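Local coordinates for protein dTDP-4-dehydrorhamnose reductase (Bacillus anthracis, PDB 3SC6) that catalyses the NADPH-dependent reduction of dTDP-4-dehydrorhamnose to dTDP-L-rhamnose, the closing step of the bacterial pathway to this activated sugar, at residues K147-T153 / Y207-S213; E6-G12 / H58-A64. All coordinates share one frame; numbering follows the deposited sequence.

Contact 1. Residues K147-T153 / Y207-S213; sequences KYFIVRT and YGTYHVS. With NAP (NADP nicotinamide-adenine-dinucleotide phosphate), chain G.
Tyr207 lays its ring alongside Lys147, whose CA sits over the ring face, 3.5 Å from the Tyr207 ring centroid, in a CH-pi contact; the extended aliphatic chain then follows the phenol toward OH. The same ring reaches Phe149 with CD1, 3.8 Å from Phe149 CZ and over a face of the phenylalanine, the two planes inclined by 51°. Gly208, at backbone angles that suit glycine, opens the parallel pairing by giving its N-H to Tyr148 O and its carbonyl to Ile150 N. Thr209 turns to the face shared with Ile150 and Arg152. Its CG2 lies over the centre of the Arg152 guanidinium, 3.9 Å from CZ, while OG1 is hydrogen-bonded to Lys142 NZ. Tyr210, on the other face with Phe149 and Val151, donates its N-H to Ile150 O (2.7 Å). His211 has CG anti to its carbonyl carbon (chi1 -63°), which brings the imidazole beside the extended Arg152; NE2 accepts from Arg152 NH1 at 3.3 Å, in the ring plane, and Glu138 takes NH2 in a salt bridge. Val212 packs CG2 against Val151 CG1 (3.6 Å), and Val212 O accepts a hydrogen bond from Thr153 OG1 (3.0 Å) and a weak one from Ser213 OG. Thr153 O lies near the nicotinamide. Such neighbouring parallel strands, covered by helices 129-144 and 191-202 on the two faces, form the Rossmann fold's alpha/beta layer.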
loop_
_atom_site.group_PDB
_atom_site.type_symbol
_atom_site.label_atom_id
_atom_site.label_comp_id
_atom_site.label_asym_id
_atom_site.label_seq_id
_atom_site.Cartn_x
_atom_site.Cartn_y
_atom_site.Cartn_z
ATOM N N LYS A 147 3.844 16.568 -10.706
ATOM C CA LYS A 147 5.044 15.737 -10.638
ATOM C C LYS A 147 4.703 14.707 -9.588
ATOM O O LYS A 147 5.078 14.853 -8.426
ATOM C CB LYS A 147 6.270 16.534 -10.204
ATOM C CG LYS A 147 6.677 17.670 -11.121
ATOM C CD LYS A 147 7.907 18.376 -10.549
ATOM C CE LYS A 147 8.369 19.524 -11.424
ATOM N NZ LYS A 147 9.582 20.193 -10.858
ATOM N N TYR A 148 3.987 13.665 -9.994
ATOM C CA TYR A 148 3.578 12.626 -9.061
ATOM C C TYR A 148 3.539 11.218 -9.629
ATOM O O TYR A 148 3.563 11.005 -10.838
ATOM C CB TYR A 148 2.162 12.946 -8.553
ATOM C CG TYR A 148 1.160 13.042 -9.680
ATOM C CD1 TYR A 148 0.589 11.899 -10.223
ATOM C CD2 TYR A 148 0.782 14.271 -10.204
ATOM C CE1 TYR A 148 -0.316 11.974 -11.263
ATOM C CE2 TYR A 148 -0.133 14.354 -11.248
ATOM C CZ TYR A 148 -0.677 13.198 -11.767
ATOM O OH TYR A 148 -1.584 13.251 -12.799
ATOM N N PHE A 149 3.453 10.266 -8.711
ATOM C CA PHE A 149 3.380 8.861 -9.028
ATOM C C PHE A 149 2.307 8.271 -8.132
ATOM O O PHE A 149 2.515 8.140 -6.925
ATOM C CB PHE A 149 4.686 8.130 -8.705
ATOM C CG PHE A 149 5.881 8.643 -9.434
ATOM C CD1 PHE A 149 6.226 8.132 -10.663
ATOM C CD2 PHE A 149 6.691 9.606 -8.865
ATOM C CE1 PHE A 149 7.343 8.593 -11.325
ATOM C CE2 PHE A 149 7.810 10.063 -9.525
ATOM C CZ PHE A 149 8.133 9.559 -10.754
ATOM N N ILE A 150 1.147 7.954 -8.691
ATOM C CA ILE A 150 0.084 7.360 -7.893
ATOM C C ILE A 150 0.369 5.870 -7.963
ATOM O O ILE A 150 0.242 5.264 -9.024
ATOM C CB ILE A 150 -1.320 7.691 -8.417
ATOM C CG1 ILE A 150 -1.556 9.200 -8.359
ATOM C CG2 ILE A 150 -2.367 7.007 -7.576
ATOM C CD1 ILE A 150 -2.927 9.626 -8.826
ATOM N N VAL A 151 0.793 5.291 -6.843
ATOM C CA VAL A 151 1.111 3.870 -6.795
ATOM C C VAL A 151 0.088 3.044 -6.009
ATOM O O VAL A 151 0.088 3.032 -4.781
ATOM C CB VAL A 151 2.524 3.637 -6.198
ATOM C CG1 VAL A 151 2.827 2.151 -6.106
ATOM C CG2 VAL A 151 3.586 4.347 -7.038
ATOM N N ARG A 152 -0.780 2.350 -6.737
ATOM C CA ARG A 152 -1.801 1.508 -6.131
ATOM C C ARG A 152 -1.207 0.139 -5.859
ATOM O O ARG A 152 -0.569 -0.449 -6.735
ATOM C CB ARG A 152 -2.978 1.369 -7.084
ATOM C CG ARG A 152 -3.691 2.662 -7.353
ATOM C CD ARG A 152 -4.676 2.524 -8.475
ATOM N NE ARG A 152 -5.368 3.778 -8.730
ATOM C CZ ARG A 152 -6.160 3.995 -9.773
ATOM N NH1 ARG A 152 -6.302 3.063 -10.707
ATOM N NH2 ARG A 152 -6.756 5.169 -9.920
ATOM N N THR A 153 -1.410 -0.359 -4.643
ATOM C CA THR A 153 -0.904 -1.663 -4.250
ATOM C C THR A 153 -2.047 -2.388 -3.543
ATOM O O THR A 153 -3.149 -1.847 -3.455
ATOM C CB THR A 153 0.305 -1.548 -3.323
ATOM O OG1 THR A 153 0.857 -2.849 -3.088
ATOM C CG2 THR A 153 -0.088 -0.884 -2.007
ATOM N N TYR A 207 5.972 10.312 -14.664
ATOM C CA TYR A 207 4.807 10.502 -13.802
ATOM C C TYR A 207 3.559 9.800 -14.316
ATOM O O TYR A 207 3.440 9.511 -15.496
ATOM C CB TYR A 207 4.502 11.989 -13.626
ATOM C CG TYR A 207 5.710 12.825 -13.258
ATOM C CD1 TYR A 207 6.332 12.688 -12.031
ATOM C CD2 TYR A 207 6.148 13.832 -14.100
ATOM C CE1 TYR A 207 7.425 13.465 -11.697
ATOM C CE2 TYR A 207 7.223 14.624 -13.766
ATOM C CZ TYR A 207 7.859 14.437 -12.567
ATOM O OH TYR A 207 8.932 15.230 -12.235
ATOM N N GLY A 208 2.628 9.529 -13.409
ATOM C CA GLY A 208 1.389 8.868 -13.768
ATOM C C GLY A 208 0.887 7.953 -12.678
ATOM O O GLY A 208 1.339 8.028 -11.538
ATOM N N THR A 209 -0.055 7.084 -13.046
ATOM C CA THR A 209 -0.650 6.132 -12.125
ATOM C C THR A 209 -0.074 4.753 -12.432
ATOM O O THR A 209 -0.046 4.345 -13.584
ATOM C CB THR A 209 -2.187 6.094 -12.285
ATOM O OG1 THR A 209 -2.730 7.406 -12.090
ATOM C CG2 THR A 209 -2.803 5.141 -11.294
ATOM N N TYR A 210 0.372 4.044 -11.396
ATOM C CA TYR A 210 0.961 2.709 -11.542
ATOM C C TYR A 210 0.455 1.658 -10.569
ATOM O O TYR A 210 0.302 1.933 -9.375
ATOM C CB TYR A 210 2.461 2.787 -11.284
ATOM C CG TYR A 210 3.276 3.564 -12.278
ATOM C CD1 TYR A 210 3.960 2.906 -13.291
ATOM C CD2 TYR A 210 3.378 4.944 -12.201
ATOM C CE1 TYR A 210 4.727 3.592 -14.193
ATOM C CE2 TYR A 210 4.142 5.651 -13.112
ATOM C CZ TYR A 210 4.815 4.963 -14.112
ATOM O OH TYR A 210 5.579 5.639 -15.029
ATOM N N HIS A 211 0.203 0.449 -11.072
ATOM C CA HIS A 211 -0.245 -0.625 -10.205
ATOM C C HIS A 211 0.979 -1.461 -9.868
ATOM O O HIS A 211 1.570 -2.082 -10.750
ATOM C CB HIS A 211 -1.318 -1.531 -10.812
ATOM C CG HIS A 211 -2.602 -0.839 -11.129
ATOM N ND1 HIS A 211 -3.509 -1.327 -12.038
ATOM C CD2 HIS A 211 -3.089 0.355 -10.718
ATOM C CE1 HIS A 211 -4.537 -0.500 -12.114
ATOM N NE2 HIS A 211 -4.300 0.534 -11.336
ATOM N N VAL A 212 1.361 -1.467 -8.595
ATOM C CA VAL A 212 2.520 -2.230 -8.149
ATOM C C VAL A 212 2.098 -3.268 -7.121
ATOM O O VAL A 212 1.650 -2.930 -6.021
ATOM C CB VAL A 212 3.585 -1.320 -7.528
ATOM C CG1 VAL A 212 4.778 -2.148 -7.064
ATOM C CG2 VAL A 212 4.022 -0.265 -8.534
ATOM N N SER A 213 2.243 -4.535 -7.495
ATOM C CA SER A 213 1.888 -5.654 -6.642
ATOM C C SER A 213 2.647 -6.849 -7.140
ATOM O O SER A 213 3.178 -6.824 -8.246
ATOM C CB SER A 213 0.398 -5.970 -6.757
ATOM O OG SER A 213 -0.397 -4.862 -6.389
HETATM P PA NAP G . -0.332 1.782 8.253
HETATM O O1A NAP G . -1.665 2.077 8.897
HETATM O O2A NAP G . 0.689 0.960 9.010
HETATM O O5B NAP G . 0.365 3.168 7.825
HETATM C C5B NAP G . -0.328 4.412 7.870
HETATM C C4B NAP G . 0.382 5.336 8.853
HETATM O O4B NAP G . -0.149 6.667 8.742
HETATM C C3B NAP G . 0.195 4.889 10.302
HETATM O O3B NAP G . 1.449 4.687 10.958
HETATM C C2B NAP G . -0.559 6.024 10.955
HETATM O O2B NAP G . -0.155 6.231 12.308
HETATM C C1B NAP G . -0.221 7.210 10.060
HETATM N N9A NAP G . -1.177 8.338 10.229
HETATM C C8A NAP G . -2.456 8.279 10.645
HETATM N N7A NAP G . -2.957 9.535 10.689
HETATM C C5A NAP G . -1.977 10.376 10.310
HETATM C C6A NAP G . -1.880 11.847 10.155
HETATM N N6A NAP G . -2.945 12.642 10.420
HETATM N N1A NAP G . -0.705 12.370 9.737
HETATM C C2A NAP G . 0.349 11.572 9.474
HETATM N N3A NAP G . 0.280 10.232 9.613
HETATM C C4A NAP G . -0.859 9.619 10.026
HETATM O O3 NAP G . -0.600 1.092 6.817
HETATM P PN NAP G . 0.539 0.962 5.672
HETATM O O1N NAP G . 0.278 -0.316 4.910
HETATM O O2N NAP G . 1.902 1.241 6.254
HETATM O O5D NAP G . 0.190 2.189 4.698
HETATM C C5D NAP G . 0.832 2.315 3.429
HETATM C C4D NAP G . -0.154 2.819 2.376
HETATM O O4D NAP G . -0.577 1.736 1.534
HETATM C C3D NAP G . -1.414 3.433 2.982
HETATM O O3D NAP G . -1.611 4.755 2.474
HETATM C C2D NAP G . -2.549 2.528 2.556
HETATM O O2D NAP G . -3.708 3.300 2.241
HETATM C C1D NAP G . -1.998 1.782 1.345
HETATM N N1N NAP G . -2.545 0.427 1.186
HETATM C C2N NAP G . -2.376 -0.488 2.157
HETATM C C3N NAP G . -2.886 -1.778 2.019
HETATM C C7N NAP G . -2.681 -2.778 3.126
HETATM O O7N NAP G . -2.135 -2.415 4.158
HETATM N N7N NAP G . -3.089 -4.037 2.974
HETATM C C4N NAP G . -3.571 -2.114 0.855
HETATM C C5N NAP G . -3.728 -1.157 -0.133
HETATM C C6N NAP G . -3.199 0.115 0.056
HETATM P P2B NAP G . -1.111 5.785 13.528
HETATM O O1X NAP G . -0.212 5.929 14.731
HETATM O O2X NAP G . -2.261 6.763 13.493
HETATM O O3X NAP G . -1.501 4.365 13.201
#

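Contact 2. Residues E6-G12 / H58-A64; sequences ERVIITG and HIIIHCA. With NAP (NADP nicotinamide-adenine-dinucleotide phosphate), chain G.
The His58 imidazole has Glu6 CG over one face, a CH-pi contact 3.9 Å from the ring centroid, and the backbone N of Arg7 at its edge. That N-H is given to ND1 at 3.1 Å, approaching 16° out of the ring plane. His58 CE1 lies over the rim of one face of the Arg7 guanidinium, the two planes 58° apart, and Arg56 O accepts from Arg7 NH2. A histidine suits this place just before strand 59-62, one ring offering an acceptor and a flat surface. Arg7 O takes two N-H groups, from His58 and Ile59, and parallel pairing continues through Ile61 N to Ile9 O (2.8 Å). Branched residues fill both faces: Val8 CG1 rests 3.7 Å from Ile59 CB, while Ile9 and Ile60 meet on the opposite face. Thr11 OG1 stands between its backbone N and carbonyl carbon (chi1 62°), where it receives weak bonds from Cys63 N (3.1 Å) and Ala64 N (3.3 Å); Thr11 O also accepts from Cys63 N. Gly12 has the positive phi that favours glycine, and Ala64 CA, 4.0 Å from Gly12 CA, leaves no room for a side chain. Polar side chains sit at one end (Glu6, Arg7, His58) and the other (Thr11, His62), where Gly12, Cys63 and Ala64 line the NADP pocket; a weak bond from the nicotinamide-side ribose O3D to Cys63 O implies a light polar touch.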
loop_
_atom_site.group_PDB
_atom_site.type_symbol
_atom_site.label_atom_id
_atom_site.label_comp_id
_atom_site.label_asym_id
_atom_site.label_seq_id
_atom_site.Cartn_x
_atom_site.Cartn_y
_atom_site.Cartn_z
ATOM N N GLU A 6 20.059 14.292 -2.891
ATOM C CA GLU A 6 18.647 14.659 -2.758
ATOM C C GLU A 6 18.047 14.399 -1.367
ATOM O O GLU A 6 18.566 13.615 -0.583
ATOM C CB GLU A 6 17.824 14.026 -3.875
ATOM C CG GLU A 6 18.271 14.504 -5.251
ATOM C CD GLU A 6 17.482 13.891 -6.382
ATOM O OE1 GLU A 6 16.563 13.090 -6.112
ATOM O OE2 GLU A 6 17.788 14.213 -7.547
ATOM N N ARG A 7 16.926 15.061 -1.102
ATOM C CA ARG A 7 16.219 14.988 0.173
ATOM C C ARG A 7 14.869 14.332 -0.034
ATOM O O ARG A 7 14.156 14.692 -0.965
ATOM C CB ARG A 7 15.958 16.425 0.546
ATOM C CG ARG A 7 17.201 17.244 0.421
ATOM C CD ARG A 7 16.856 18.685 0.319
ATOM N NE ARG A 7 18.022 19.404 -0.148
ATOM C CZ ARG A 7 17.993 20.644 -0.604
ATOM N NH1 ARG A 7 19.117 21.209 -1.032
ATOM N NH2 ARG A 7 16.840 21.305 -0.675
ATOM N N VAL A 8 14.496 13.404 0.844
ATOM C CA VAL A 8 13.213 12.725 0.714
ATOM C C VAL A 8 12.452 12.719 2.027
ATOM O O VAL A 8 13.003 12.381 3.066
ATOM C CB VAL A 8 13.386 11.252 0.266
ATOM C CG1 VAL A 8 14.114 11.184 -1.058
ATOM C CG2 VAL A 8 14.150 10.467 1.298
ATOM N N ILE A 9 11.187 13.118 1.977
ATOM C CA ILE A 9 10.337 13.136 3.160
ATOM C C ILE A 9 9.370 11.965 3.090
ATOM O O ILE A 9 8.835 11.663 2.026
ATOM C CB ILE A 9 9.525 14.443 3.295
ATOM C CG1 ILE A 9 10.456 15.623 3.574
ATOM C CG2 ILE A 9 8.540 14.347 4.446
ATOM C CD1 ILE A 9 9.724 16.945 3.783
ATOM N N ILE A 10 9.167 11.297 4.225
ATOM C CA ILE A 10 8.256 10.157 4.305
ATOM C C ILE A 10 7.180 10.436 5.350
ATOM O O ILE A 10 7.483 10.600 6.528
ATOM C CB ILE A 10 8.984 8.858 4.683
ATOM C CG1 ILE A 10 10.069 8.537 3.654
ATOM C CG2 ILE A 10 8.003 7.714 4.760
ATOM C CD1 ILE A 10 10.828 7.260 3.945
ATOM N N THR A 11 5.928 10.505 4.912
ATOM C CA THR A 11 4.816 10.759 5.821
ATOM C C THR A 11 4.259 9.416 6.303
ATOM O O THR A 11 4.011 8.520 5.501
ATOM C CB THR A 11 3.710 11.584 5.144
ATOM O OG1 THR A 11 3.181 10.859 4.027
ATOM C CG2 THR A 11 4.258 12.920 4.665
ATOM N N GLY A 12 4.056 9.284 7.610
ATOM C CA GLY A 12 3.541 8.038 8.189
ATOM C C GLY A 12 4.677 7.025 8.273
ATOM O O GLY A 12 4.516 5.861 7.905
ATOM N N HIS A 58 13.218 17.072 -2.536
ATOM C CA HIS A 58 13.133 16.772 -3.952
ATOM C C HIS A 58 12.048 15.723 -4.165
ATOM O O HIS A 58 11.352 15.733 -5.177
ATOM C CB HIS A 58 14.462 16.216 -4.486
ATOM C CG HIS A 58 15.611 17.174 -4.403
ATOM N ND1 HIS A 58 16.452 17.243 -3.313
ATOM C CD2 HIS A 58 16.072 18.089 -5.289
ATOM C CE1 HIS A 58 17.373 18.167 -3.525
ATOM N NE2 HIS A 58 17.164 18.696 -4.717
ATOM N N ILE A 59 11.909 14.824 -3.196
ATOM C CA ILE A 59 10.926 13.754 -3.272
ATOM C C ILE A 59 10.114 13.628 -1.993
ATOM O O ILE A 59 10.603 13.917 -0.908
ATOM C CB ILE A 59 11.642 12.403 -3.507
ATOM C CG1 ILE A 59 12.686 12.541 -4.622
ATOM C CG2 ILE A 59 10.640 11.308 -3.839
ATOM C CD1 ILE A 59 13.478 11.285 -4.879
ATOM N N ILE A 60 8.860 13.211 -2.132
ATOM C CA ILE A 60 7.983 13.027 -0.988
ATOM C C ILE A 60 7.190 11.746 -1.162
ATOM O O ILE A 60 6.352 11.641 -2.060
ATOM C CB ILE A 60 6.991 14.180 -0.778
ATOM C CG1 ILE A 60 7.723 15.490 -0.506
ATOM C CG2 ILE A 60 6.084 13.874 0.404
ATOM C CD1 ILE A 60 6.782 16.660 -0.246
ATOM N N ILE A 61 7.471 10.767 -0.310
ATOM C CA ILE A 61 6.778 9.497 -0.361
ATOM C C ILE A 61 5.689 9.581 0.692
ATOM O O ILE A 61 5.945 9.470 1.887
ATOM C CB ILE A 61 7.710 8.331 -0.092
ATOM C CG1 ILE A 61 8.879 8.372 -1.080
ATOM C CG2 ILE A 61 6.943 7.028 -0.196
ATOM C CD1 ILE A 61 9.889 7.275 -0.881
ATOM N N HIS A 62 4.466 9.795 0.232
ATOM C CA HIS A 62 3.328 9.920 1.112
ATOM C C HIS A 62 2.728 8.569 1.495
ATOM O O HIS A 62 1.990 7.960 0.716
ATOM C CB HIS A 62 2.283 10.786 0.427
ATOM C CG HIS A 62 1.112 11.113 1.288
ATOM N ND1 HIS A 62 1.093 12.218 2.112
ATOM C CD2 HIS A 62 -0.084 10.503 1.446
ATOM C CE1 HIS A 62 -0.063 12.270 2.745
ATOM N NE2 HIS A 62 -0.797 11.242 2.358
ATOM N N CYS A 63 3.042 8.108 2.704
ATOM C CA CYS A 63 2.534 6.827 3.194
ATOM C C CYS A 63 1.427 7.002 4.233
ATOM O O CYS A 63 0.675 6.066 4.503
ATOM C CB CYS A 63 3.672 6.002 3.794
ATOM S SG CYS A 63 5.016 5.652 2.632
ATOM N N ALA A 64 1.325 8.198 4.810
ATOM C CA ALA A 64 0.305 8.486 5.819
ATOM C C ALA A 64 -1.097 8.161 5.303
ATOM O O ALA A 64 -1.432 8.470 4.157
ATOM C CB ALA A 64 0.386 9.948 6.253
HETATM P PA NAP G . -0.332 1.782 8.253
HETATM O O1A NAP G . -1.665 2.077 8.897
HETATM O O2A NAP G . 0.689 0.960 9.010
HETATM O O5B NAP G . 0.365 3.168 7.825
HETATM C C5B NAP G . -0.328 4.412 7.870
HETATM C C4B NAP G . 0.382 5.336 8.853
HETATM O O4B NAP G . -0.149 6.667 8.742
HETATM C C3B NAP G . 0.195 4.889 10.302
HETATM O O3B NAP G . 1.449 4.687 10.958
HETATM C C2B NAP G . -0.559 6.024 10.955
HETATM O O2B NAP G . -0.155 6.231 12.308
HETATM C C1B NAP G . -0.221 7.210 10.060
HETATM N N9A NAP G . -1.177 8.338 10.229
HETATM C C8A NAP G . -2.456 8.279 10.645
HETATM N N7A NAP G . -2.957 9.535 10.689
HETATM C C5A NAP G . -1.977 10.376 10.310
HETATM C C6A NAP G . -1.880 11.847 10.155
HETATM N N6A NAP G . -2.945 12.642 10.420
HETATM N N1A NAP G . -0.705 12.370 9.737
HETATM C C2A NAP G . 0.349 11.572 9.474
HETATM N N3A NAP G . 0.280 10.232 9.613
HETATM C C4A NAP G . -0.859 9.619 10.026
HETATM O O3 NAP G . -0.600 1.092 6.817
HETATM P PN NAP G . 0.539 0.962 5.672
HETATM O O1N NAP G . 0.278 -0.316 4.910
HETATM O O2N NAP G . 1.902 1.241 6.254
HETATM O O5D NAP G . 0.190 2.189 4.698
HETATM C C5D NAP G . 0.832 2.315 3.429
HETATM C C4D NAP G . -0.154 2.819 2.376
HETATM O O4D NAP G . -0.577 1.736 1.534
HETATM C C3D NAP G . -1.414 3.433 2.982
HETATM O O3D NAP G . -1.611 4.755 2.474
HETATM C C2D NAP G . -2.549 2.528 2.556
HETATM O O2D NAP G . -3.708 3.300 2.241
HETATM C C1D NAP G . -1.998 1.782 1.345
HETATM N N1N NAP G . -2.545 0.427 1.186
HETATM C C2N NAP G . -2.376 -0.488 2.157
HETATM C C3N NAP G . -2.886 -1.778 2.019
HETATM C C7N NAP G . -2.681 -2.778 3.126
HETATM O O7N NAP G . -2.135 -2.415 4.158
HETATM N N7N NAP G . -3.089 -4.037 2.974
HETATM C C4N NAP G . -3.571 -2.114 0.855
HETATM C C5N NAP G . -3.728 -1.157 -0.133
HETATM C C6N NAP G . -3.199 0.115 0.056
HETATM P P2B NAP G . -1.111 5.785 13.528
HETATM O O1X NAP G . -0.212 5.929 14.731
HETATM O O2X NAP G . -2.261 6.763 13.493
HETATM O O3X NAP G . -1.501 4.365 13.201
#

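Contact 2 (6-12 with 58-64) and contact 1 (147-153 with 207-213) belong to one sheet, their centres 15 Å apart and their nearest atoms about 6 Å apart. They do not touch: strand 100-106 lies between, pairing with 59-62 on one side and 148-157 on the other. Both contacts reach the same NADP toward C-terminal strand ends, contact 1 through Thr153, but they meet different parts of it. Contact 2 serves the adenine, with Ala64 CB 3.4 Å from NADP N3A, and the nicotinamide-side ribose, through Cys63 O; contact 1 reaches the nicotinamide, with Thr153 O 3.4 Å from C5N. Tyr130 and Lys134, spaced as in short-chain dehydrogenases/reductases, also hydrogen-bond the cofactor.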